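Local coordinates for amidohydrolase family protein (Acinetobacter baumannii, PDB 4I6K), which probably hydrolyses the lactone ring of 2-pyrone-4,6-dicarboxylic acid or a related carboxylated compound, and has citric acid bound in its pocket, at residues Asp39-Pro49 against Ser76-Ala84; Arg95-Gln103 against Leu114-Arg123. One frame throughout, in Å; residues are numbered along the deposited sequence.

Contact 1. Residues Asp39-Pro49 against Ser76-Ala84. With CIT (citric acid), chain B.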
loop_
_atom_site.group_PDB
_atom_site.type_symbol
_atom_site.label_atom_id
_atom_site.label_comp_id
_atom_site.label_asym_id
_atom_site.label_seq_id
_atom_site.Cartn_x
_atom_site.Cartn_y
_atom_site.Cartn_z
ATOM N N ASP A 39 -20.504 6.112 -4.804
ATOM C CA ASP A 39 -19.950 4.774 -5.032
ATOM C C ASP A 39 -20.642 3.741 -4.143
ATOM O O ASP A 39 -21.028 4.047 -3.020
ATOM C CB ASP A 39 -18.438 4.769 -4.775
ATOM C CG ASP A 39 -17.704 5.791 -5.618
ATOM O OD1 ASP A 39 -16.676 6.322 -5.155
ATOM O OD2 ASP A 39 -18.166 6.077 -6.739
ATOM N N HIS A 40 -20.800 2.523 -4.654
ATOM C CA HIS A 40 -21.426 1.445 -3.900
ATOM C C HIS A 40 -20.446 0.796 -2.915
ATOM O O HIS A 40 -19.375 0.330 -3.294
ATOM C CB HIS A 40 -22.017 0.403 -4.861
ATOM C CG HIS A 40 -22.482 -0.859 -4.195
ATOM N ND1 HIS A 40 -23.572 -0.901 -3.349
ATOM C CD2 HIS A 40 -22.024 -2.131 -4.276
ATOM C CE1 HIS A 40 -23.756 -2.140 -2.929
ATOM N NE2 HIS A 40 -22.829 -2.906 -3.475
ATOM N N SER A 41 -20.824 0.783 -1.644
ATOM C CA SER A 41 -20.043 0.116 -0.617
ATOM C C SER A 41 -20.578 -1.308 -0.430
ATOM O O SER A 41 -21.760 -1.499 -0.149
ATOM C CB SER A 41 -20.126 0.902 0.691
ATOM O OG SER A 41 -19.180 0.423 1.629
ATOM N N ILE A 42 -19.711 -2.302 -0.591
ATOM C CA ILE A 42 -20.153 -3.694 -0.608
ATOM C C ILE A 42 -20.796 -4.146 0.706
ATOM O O ILE A 42 -20.480 -3.623 1.786
ATOM C CB ILE A 42 -19.018 -4.664 -1.025
ATOM C CG1 ILE A 42 -17.935 -4.719 0.062
ATOM C CG2 ILE A 42 -18.453 -4.256 -2.395
ATOM C CD1 ILE A 42 -16.860 -5.758 -0.175
ATOM N N GLU A 43 -21.691 -5.128 0.589
ATOM C CA GLU A 43 -22.568 -5.554 1.679
ATOM C C GLU A 43 -21.804 -5.951 2.941
ATOM O O GLU A 43 -22.259 -5.709 4.062
ATOM C CB GLU A 43 -23.460 -6.711 1.209
ATOM C CG GLU A 43 -24.534 -7.151 2.207
ATOM C CD GLU A 43 -25.106 -8.529 1.885
ATOM O OE1 GLU A 43 -24.319 -9.445 1.553
ATOM O OE2 GLU A 43 -26.342 -8.698 1.971
ATOM N N THR A 44 -20.642 -6.561 2.754
ATOM C CA THR A 44 -19.842 -7.034 3.872
ATOM C C THR A 44 -18.732 -6.054 4.293
ATOM O O THR A 44 -17.800 -6.443 5.003
ATOM C CB THR A 44 -19.208 -8.394 3.533
ATOM O OG1 THR A 44 -18.261 -8.228 2.472
ATOM C CG2 THR A 44 -20.277 -9.374 3.084
ATOM N N ALA A 45 -18.820 -4.796 3.856
ATOM C CA ALA A 45 -17.796 -3.792 4.191
ATOM C C ALA A 45 -17.585 -3.697 5.704
ATOM O O ALA A 45 -18.553 -3.705 6.475
ATOM C CB ALA A 45 -18.170 -2.439 3.628
ATOM N N ARG A 46 -16.324 -3.637 6.129
ATOM C CA ARG A 46 -16.003 -3.456 7.550
ATOM C C ARG A 46 -16.486 -2.085 8.009
ATOM O O ARG A 46 -16.781 -1.882 9.186
ATOM C CB ARG A 46 -14.490 -3.565 7.798
ATOM C CG ARG A 46 -13.941 -4.983 7.864
ATOM C CD ARG A 46 -12.417 -5.000 8.155
ATOM N NE ARG A 46 -11.590 -4.847 6.949
ATOM C CZ ARG A 46 -10.778 -3.816 6.714
ATOM N NH1 ARG A 46 -10.669 -2.833 7.598
ATOM N NH2 ARG A 46 -10.069 -3.763 5.594
ATOM N N TYR A 47 -16.533 -1.144 7.071
ATOM C CA TYR A 47 -16.981 0.209 7.341
ATOM C C TYR A 47 -17.342 0.900 6.045
ATOM O O TYR A 47 -16.990 0.436 4.955
ATOM C CB TYR A 47 -15.908 1.017 8.072
ATOM C CG TYR A 47 -14.690 1.328 7.236
ATOM C CD1 TYR A 47 -14.504 2.588 6.679
ATOM C CD2 TYR A 47 -13.721 0.358 7.011
ATOM C CE1 TYR A 47 -13.388 2.871 5.916
ATOM C CE2 TYR A 47 -12.604 0.624 6.251
ATOM C CZ TYR A 47 -12.439 1.879 5.704
ATOM O OH TYR A 47 -11.315 2.130 4.948
ATOM N N ALA A 48 -18.056 2.013 6.171
ATOM C CA ALA A 48 -18.533 2.762 5.012
ATOM C C ALA A 48 -18.454 4.237 5.332
ATOM O O ALA A 48 -19.343 4.771 5.986
ATOM C CB ALA A 48 -19.962 2.376 4.672
ATOM N N PRO A 49 -17.380 4.895 4.874
ATOM C CA PRO A 49 -17.152 6.304 5.174
ATOM C C PRO A 49 -18.319 7.152 4.665
ATOM O O PRO A 49 -18.947 6.796 3.668
ATOM C CB PRO A 49 -15.875 6.628 4.391
ATOM C CG PRO A 49 -15.302 5.296 3.975
ATOM C CD PRO A 49 -16.440 4.375 3.866
ATOM N N SER A 76 -10.976 -1.348 0.375
ATOM C CA SER A 76 -11.683 -2.559 0.769
ATOM C C SER A 76 -13.194 -2.466 0.585
ATOM O O SER A 76 -13.818 -3.385 0.050
ATOM C CB SER A 76 -11.389 -2.880 2.235
ATOM O OG SER A 76 -11.694 -1.762 3.051
ATOM N N PHE A 77 -13.788 -1.361 1.022
ATOM C CA PHE A 77 -15.247 -1.244 1.006
ATOM C C PHE A 77 -15.830 -1.090 -0.383
ATOM O O PHE A 77 -17.049 -1.156 -0.551
ATOM C CB PHE A 77 -15.722 -0.103 1.905
ATOM C CG PHE A 77 -15.046 1.194 1.634
ATOM C CD1 PHE A 77 -15.523 2.041 0.639
ATOM C CD2 PHE A 77 -13.931 1.574 2.373
ATOM C CE1 PHE A 77 -14.902 3.257 0.381
ATOM C CE2 PHE A 77 -13.299 2.773 2.119
ATOM C CZ PHE A 77 -13.779 3.618 1.123
ATOM N N LEU A 78 -14.965 -0.897 -1.379
ATOM C CA LEU A 78 -15.425 -0.798 -2.767
ATOM C C LEU A 78 -15.276 -2.089 -3.564
ATOM O O LEU A 78 -15.563 -2.101 -4.762
ATOM C CB LEU A 78 -14.752 0.358 -3.499
ATOM C CG LEU A 78 -15.176 1.736 -2.985
ATOM C CD1 LEU A 78 -14.439 2.801 -3.759
ATOM C CD2 LEU A 78 -16.687 1.921 -3.099
ATOM N N GLY A 79 -14.833 -3.163 -2.909
ATOM C CA GLY A 79 -14.781 -4.479 -3.554
ATOM C C GLY A 79 -13.948 -4.493 -4.826
ATOM O O GLY A 79 -12.865 -3.907 -4.872
ATOM N N THR A 80 -14.447 -5.160 -5.864
ATOM C CA THR A 80 -13.700 -5.290 -7.101
ATOM C C THR A 80 -14.209 -4.324 -8.156
ATOM O O THR A 80 -13.867 -4.451 -9.324
ATOM C CB THR A 80 -13.769 -6.699 -7.675
ATOM O OG1 THR A 80 -15.118 -6.981 -8.072
ATOM C CG2 THR A 80 -13.285 -7.739 -6.641
ATOM N N ASN A 81 -15.027 -3.358 -7.749
ATOM C CA ASN A 81 -15.414 -2.282 -8.657
ATOM C C ASN A 81 -14.394 -1.169 -8.583
ATOM O O ASN A 81 -14.433 -0.368 -7.660
ATOM C CB ASN A 81 -16.788 -1.732 -8.303
ATOM C CG ASN A 81 -17.275 -0.710 -9.311
ATOM O OD1 ASN A 81 -16.486 -0.159 -10.083
ATOM N ND2 ASN A 81 -18.582 -0.454 -9.315
ATOM N N ASN A 82 -13.474 -1.135 -9.542
ATOM C CA ASN A 82 -12.360 -0.187 -9.515
ATOM C C ASN A 82 -12.655 1.144 -10.219
ATOM O O ASN A 82 -11.772 1.983 -10.388
ATOM C CB ASN A 82 -11.117 -0.836 -10.117
ATOM C CG ASN A 82 -10.614 -2.012 -9.290
ATOM O OD1 ASN A 82 -9.990 -1.827 -8.245
ATOM N ND2 ASN A 82 -10.878 -3.227 -9.760
ATOM N N GLN A 83 -13.899 1.388 -10.581
ATOM C CA GLN A 83 -14.230 2.550 -11.392
ATOM C C GLN A 83 -13.930 3.929 -10.823
ATOM O O GLN A 83 -13.459 4.788 -11.543
ATOM C CB GLN A 83 -15.695 2.503 -11.800
ATOM C CG GLN A 83 -15.937 1.674 -13.021
ATOM C CD GLN A 83 -15.223 2.209 -14.222
ATOM O OE1 GLN A 83 -15.283 3.392 -14.518
ATOM N NE2 GLN A 83 -14.543 1.336 -14.930
ATOM N N ALA A 84 -14.201 4.159 -9.550
ATOM C CA ALA A 84 -13.878 5.475 -8.980
ATOM C C ALA A 84 -12.396 5.804 -9.160
ATOM O O ALA A 84 -12.038 6.887 -9.626
ATOM C CB ALA A 84 -14.260 5.537 -7.520
HETATM C C1 CIT B . -9.110 0.267 2.884
HETATM O O1 CIT B . -8.740 -0.393 1.883
HETATM O O2 CIT B . -10.277 0.154 3.311
HETATM C C2 CIT B . -8.154 1.171 3.617
HETATM C C3 CIT B . -7.278 0.274 4.477
HETATM O O7 CIT B . -6.409 -0.451 3.561
HETATM C C4 CIT B . -6.417 1.128 5.366
HETATM C C5 CIT B . -5.666 1.924 4.344
HETATM O O3 CIT B . -4.832 1.361 3.591
HETATM O O4 CIT B . -5.910 3.142 4.244
HETATM C C6 CIT B . -8.093 -0.702 5.325
HETATM O O5 CIT B . -8.747 -0.329 6.332
HETATM O O6 CIT B . -8.097 -1.917 5.012
#
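Phe77 and Tyr47 both carry their rings between the backbone N and the carbonyl carbon (chi1 52° and 69°), and these torsions bring the two rings together as an offset edge-to-face pair, the edge of Phe77 toward the face of Tyr47, with centroids 5.2 Å apart. Pro49 covers one face of the Phe77 ring in a CH-pi contact, its CD 3.8 Å from the ring centroid and almost on the normal. With Pro49 over that face and Tyr47 OH at its edge, the phenylalanine ring is surrounded by residues of the irregular loop 39-49. The backbone adds a second hold: Ile42 N donates to Phe77 O at 2.9 Å, while Ser41 OG gives the same oxygen a weak bond. Ile42 then lays CG2 3.8 Å from the backbone N of Gly79, the second residue of the type II' turn Leu78-Asn81.

The polar ends turn to the citrate. Tyr47 OH donates to one carboxylate oxygen, CIT O2, at 2.8 Å; Ser76 N donates to CIT O1 of the same group at 2.9 Å. Arg46 meets another carboxylate through the edge of its guanidinium, NH2 lying 2.8 Å from CIT O6.

Residues 39-49 belong to the loop between strand 28-32 and helix 55-64. The segment 76-84 follows strand 69-73 and runs into the first turn of helix 83-91; Phe35 packs edge-to-face on Phe77.

Contact 2. Residues Arg95-Gln103 against Leu114-Arg123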
loop_
_atom_site.group_PDB
_atom_site.type_symbol
_atom_site.label_atom_id
_atom_site.label_comp_id
_atom_site.label_asym_id
_atom_site.label_seq_id
_atom_site.Cartn_x
_atom_site.Cartn_y
_atom_site.Cartn_z
ATOM N N ARG A 95 0.126 12.145 -13.305
ATOM C CA ARG A 95 0.541 12.233 -11.909
ATOM C C ARG A 95 0.145 11.008 -11.087
ATOM O O ARG A 95 0.732 10.749 -10.034
ATOM C CB ARG A 95 -0.004 13.520 -11.274
ATOM C CG ARG A 95 0.415 14.771 -12.032
ATOM C CD ARG A 95 -0.016 16.031 -11.341
ATOM N NE ARG A 95 0.635 16.216 -10.049
ATOM C CZ ARG A 95 0.267 17.148 -9.178
ATOM N NH1 ARG A 95 -0.738 17.955 -9.487
ATOM N NH2 ARG A 95 0.889 17.278 -8.007
ATOM N N LEU A 96 -0.826 10.247 -11.582
ATOM C CA LEU A 96 -1.389 9.149 -10.809
ATOM C C LEU A 96 -1.284 7.794 -11.485
ATOM O O LEU A 96 -1.548 7.675 -12.685
ATOM C CB LEU A 96 -2.868 9.410 -10.534
ATOM C CG LEU A 96 -3.193 10.687 -9.775
ATOM C CD1 LEU A 96 -4.697 10.724 -9.536
ATOM C CD2 LEU A 96 -2.406 10.745 -8.467
ATOM N N LYS A 97 -0.927 6.782 -10.694
ATOM C CA LYS A 97 -1.134 5.380 -11.058
ATOM C C LYS A 97 -1.989 4.689 -9.999
ATOM O O LYS A 97 -2.225 5.251 -8.935
ATOM C CB LYS A 97 0.206 4.667 -11.243
ATOM C CG LYS A 97 0.886 5.056 -12.550
ATOM C CD LYS A 97 2.407 4.954 -12.500
ATOM C CE LYS A 97 2.978 5.341 -13.861
ATOM N NZ LYS A 97 4.314 4.750 -14.130
ATOM N N GLY A 98 -2.442 3.469 -10.282
ATOM C CA GLY A 98 -3.350 2.778 -9.384
ATOM C C GLY A 98 -3.039 1.317 -9.075
ATOM O O GLY A 98 -2.317 0.639 -9.812
ATOM N N ILE A 99 -3.583 0.848 -7.955
ATOM C CA ILE A 99 -3.528 -0.559 -7.574
ATOM C C ILE A 99 -4.970 -1.013 -7.485
ATOM O O ILE A 99 -5.739 -0.472 -6.702
ATOM C CB ILE A 99 -2.856 -0.759 -6.189
ATOM C CG1 ILE A 99 -1.409 -0.270 -6.211
ATOM C CG2 ILE A 99 -2.940 -2.229 -5.726
ATOM C CD1 ILE A 99 -0.533 -1.026 -7.155
ATOM N N ALA A 100 -5.336 -1.996 -8.292
ATOM C CA ALA A 100 -6.719 -2.448 -8.358
ATOM C C ALA A 100 -6.948 -3.626 -7.434
ATOM O O ALA A 100 -6.000 -4.191 -6.868
ATOM C CB ALA A 100 -7.100 -2.833 -9.809
ATOM N N VAL A 101 -8.221 -3.978 -7.280
ATOM C CA VAL A 101 -8.619 -5.208 -6.615
ATOM C C VAL A 101 -9.516 -5.942 -7.598
ATOM O O VAL A 101 -10.437 -5.351 -8.168
ATOM C CB VAL A 101 -9.353 -4.916 -5.300
ATOM C CG1 VAL A 101 -9.860 -6.207 -4.637
ATOM C CG2 VAL A 101 -8.414 -4.149 -4.357
ATOM N N VAL A 102 -9.214 -7.219 -7.822
ATOM C CA VAL A 102 -9.903 -8.019 -8.827
ATOM C C VAL A 102 -10.069 -9.434 -8.331
ATOM O O VAL A 102 -9.308 -9.882 -7.493
ATOM C CB VAL A 102 -9.085 -8.093 -10.125
ATOM C CG1 VAL A 102 -8.895 -6.709 -10.724
ATOM C CG2 VAL A 102 -7.745 -8.735 -9.842
ATOM N N GLN A 103 -11.081 -10.131 -8.838
ATOM C CA GLN A 103 -11.239 -11.571 -8.622
ATOM C C GLN A 103 -10.007 -12.282 -9.163
ATOM O O GLN A 103 -9.535 -11.934 -10.241
ATOM C CB GLN A 103 -12.458 -12.074 -9.397
ATOM C CG GLN A 103 -13.769 -11.430 -8.996
ATOM C CD GLN A 103 -14.204 -11.857 -7.610
ATOM O OE1 GLN A 103 -13.405 -12.383 -6.835
ATOM N NE2 GLN A 103 -15.475 -11.637 -7.290
ATOM N N LEU A 114 -6.992 -3.236 -17.637
ATOM C CA LEU A 114 -6.677 -2.400 -16.487
ATOM C C LEU A 114 -5.278 -1.831 -16.626
ATOM O O LEU A 114 -5.054 -0.652 -16.337
ATOM C CB LEU A 114 -6.820 -3.180 -15.179
ATOM C CG LEU A 114 -8.266 -3.627 -14.950
ATOM C CD1 LEU A 114 -8.327 -4.754 -13.945
ATOM C CD2 LEU A 114 -9.164 -2.444 -14.533
ATOM N N LYS A 115 -4.336 -2.658 -17.080
ATOM C CA LYS A 115 -2.970 -2.184 -17.261
ATOM C C LYS A 115 -2.982 -0.967 -18.181
ATOM O O LYS A 115 -2.297 0.019 -17.930
ATOM C CB LYS A 115 -2.064 -3.277 -17.843
ATOM C CG LYS A 115 -0.603 -2.831 -18.093
ATOM C CD LYS A 115 0.294 -4.041 -18.423
ATOM C CE LYS A 115 1.747 -3.657 -18.674
ATOM N NZ LYS A 115 2.491 -3.415 -17.412
ATOM N N ALA A 116 -3.769 -1.051 -19.251
ATOM C CA ALA A 116 -3.885 0.043 -20.217
ATOM C C ALA A 116 -4.468 1.331 -19.620
ATOM O O ALA A 116 -4.450 2.375 -20.262
ATOM C CB ALA A 116 -4.723 -0.404 -21.409
ATOM N N GLN A 117 -4.997 1.254 -18.403
ATOM C CA GLN A 117 -5.638 2.409 -17.790
ATOM C C GLN A 117 -4.825 2.955 -16.613
ATOM O O GLN A 117 -5.322 3.751 -15.802
ATOM C CB GLN A 117 -7.044 2.046 -17.347
ATOM C CG GLN A 117 -7.909 1.498 -18.455
ATOM C CD GLN A 117 -9.307 1.179 -17.977
ATOM O OE1 GLN A 117 -10.052 2.075 -17.574
ATOM N NE2 GLN A 117 -9.674 -0.102 -18.014
ATOM N N GLY A 118 -3.573 2.513 -16.522
ATOM C CA GLY A 118 -2.651 3.033 -15.509
ATOM C C GLY A 118 -2.611 2.259 -14.206
ATOM O O GLY A 118 -2.055 2.747 -13.229
ATOM N N ILE A 119 -3.207 1.059 -14.196
ATOM C CA ILE A 119 -3.126 0.127 -13.061
ATOM C C ILE A 119 -1.839 -0.689 -13.158
ATOM O O ILE A 119 -1.547 -1.240 -14.215
ATOM C CB ILE A 119 -4.312 -0.854 -13.046
ATOM C CG1 ILE A 119 -5.644 -0.102 -12.932
ATOM C CG2 ILE A 119 -4.121 -1.897 -11.939
ATOM C CD1 ILE A 119 -5.699 0.902 -11.776
ATOM N N VAL A 120 -1.081 -0.766 -12.062
ATOM C CA VAL A 120 0.284 -1.312 -12.087
ATOM C C VAL A 120 0.514 -2.427 -11.064
ATOM O O VAL A 120 1.647 -2.861 -10.846
ATOM C CB VAL A 120 1.353 -0.211 -11.862
ATOM C CG1 VAL A 120 1.351 0.784 -13.014
ATOM C CG2 VAL A 120 1.117 0.513 -10.530
ATOM N N GLY A 121 -0.561 -2.884 -10.435
ATOM C CA GLY A 121 -0.474 -3.954 -9.448
ATOM C C GLY A 121 -1.862 -4.276 -8.930
ATOM O O GLY A 121 -2.838 -3.642 -9.319
ATOM N N VAL A 122 -1.952 -5.266 -8.055
ATOM C CA VAL A 122 -3.211 -5.629 -7.436
ATOM C C VAL A 122 -2.957 -5.760 -5.938
ATOM O O VAL A 122 -1.817 -5.954 -5.521
ATOM C CB VAL A 122 -3.740 -6.970 -7.976
ATOM C CG1 VAL A 122 -4.182 -6.820 -9.416
ATOM C CG2 VAL A 122 -2.667 -8.043 -7.860
ATOM N N ARG A 123 -4.013 -5.673 -5.135
ATOM C CA ARG A 123 -3.859 -5.660 -3.686
ATOM C C ARG A 123 -4.617 -6.797 -3.019
ATOM O O ARG A 123 -5.784 -7.045 -3.323
ATOM C CB ARG A 123 -4.355 -4.330 -3.131
ATOM C CG ARG A 123 -4.010 -4.065 -1.674
ATOM C CD ARG A 123 -4.580 -2.712 -1.258
ATOM N NE ARG A 123 -4.014 -2.227 -0.003
ATOM C CZ ARG A 123 -4.714 -1.602 0.939
ATOM N NH1 ARG A 123 -4.111 -1.190 2.045
ATOM N NH2 ARG A 123 -6.020 -1.408 0.781
HETATM O O HOH W 1 -6.929 -8.115 -6.041
#
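Strands 96-100 and 119-123 run parallel, their short axes 4.5 Å apart at closest and inclined by 30°. Gly98 pairs with Ile119 and Ala100 with Val122, so the register slips by one residue at a beta bulge. The ladder nevertheless carries on across it: Gly98 N donates to Gly118 O and Val120 N to Gly98 O (2.9 Å), then Ala100 N to Gly121 O and Arg123 N to Ala100 O (3.0 Å). Beyond the last rung a water takes over, accepting from Val102 N at 3.0 Å and donating to Arg123 O.

The side chains of Ile119 and Ile99 lie over the backbones of Gly98 and Gly121. CD1 of Ile119 lies 3.8 Å from Gly98 CA, and CG2 of Ile119 meets Ala100 CB. Ile99 in turn reaches past Gly121, with CD1 3.7 Å from Gly121 CA; its CG2, anti to the backbone N, is thereby directed at the other strand and comes 3.6 Å from Arg123 CB. The polar end of Arg123 points to the citrate site. Farther on, Val102 CG1 and Leu114 CD1 touch tip to tip at 3.8 Å, joining the segment after strand 96-100 to helix 108-115.

Strand 96-100, helix 108-115 and strand 119-125 form a beta-alpha-beta unit of the amidohydrolase barrel. Strand 69-73 flanks the pair beyond 96-100 and strand 152-156 beyond 119-125, while helix 83-91 packs against Ile119.

Contact 1 and contact 2 follow one another along the chain, with centres about 16 Å apart, and show the division of labour in a beta/alpha barrel: parallel strands build the frame, and the loops after them close over the pocket. Asn82 joins the two levels. Its ND2 lies 2.7 Å from Val101 O, a probable hydrogen bond, and its OD1 packs 3.3 Å from Ala100 CA, so the segment 76-84 is joined to the C-terminal end of strand 96-100 and the residue after it. Both contacts also meet at the citrate, probably acquired from the crystallisation liquor: Arg123 NH1, also salt-bridged to Asp179, bonds it alongside the contact 1 residues, with His31, Asn125 and His180 completing the site.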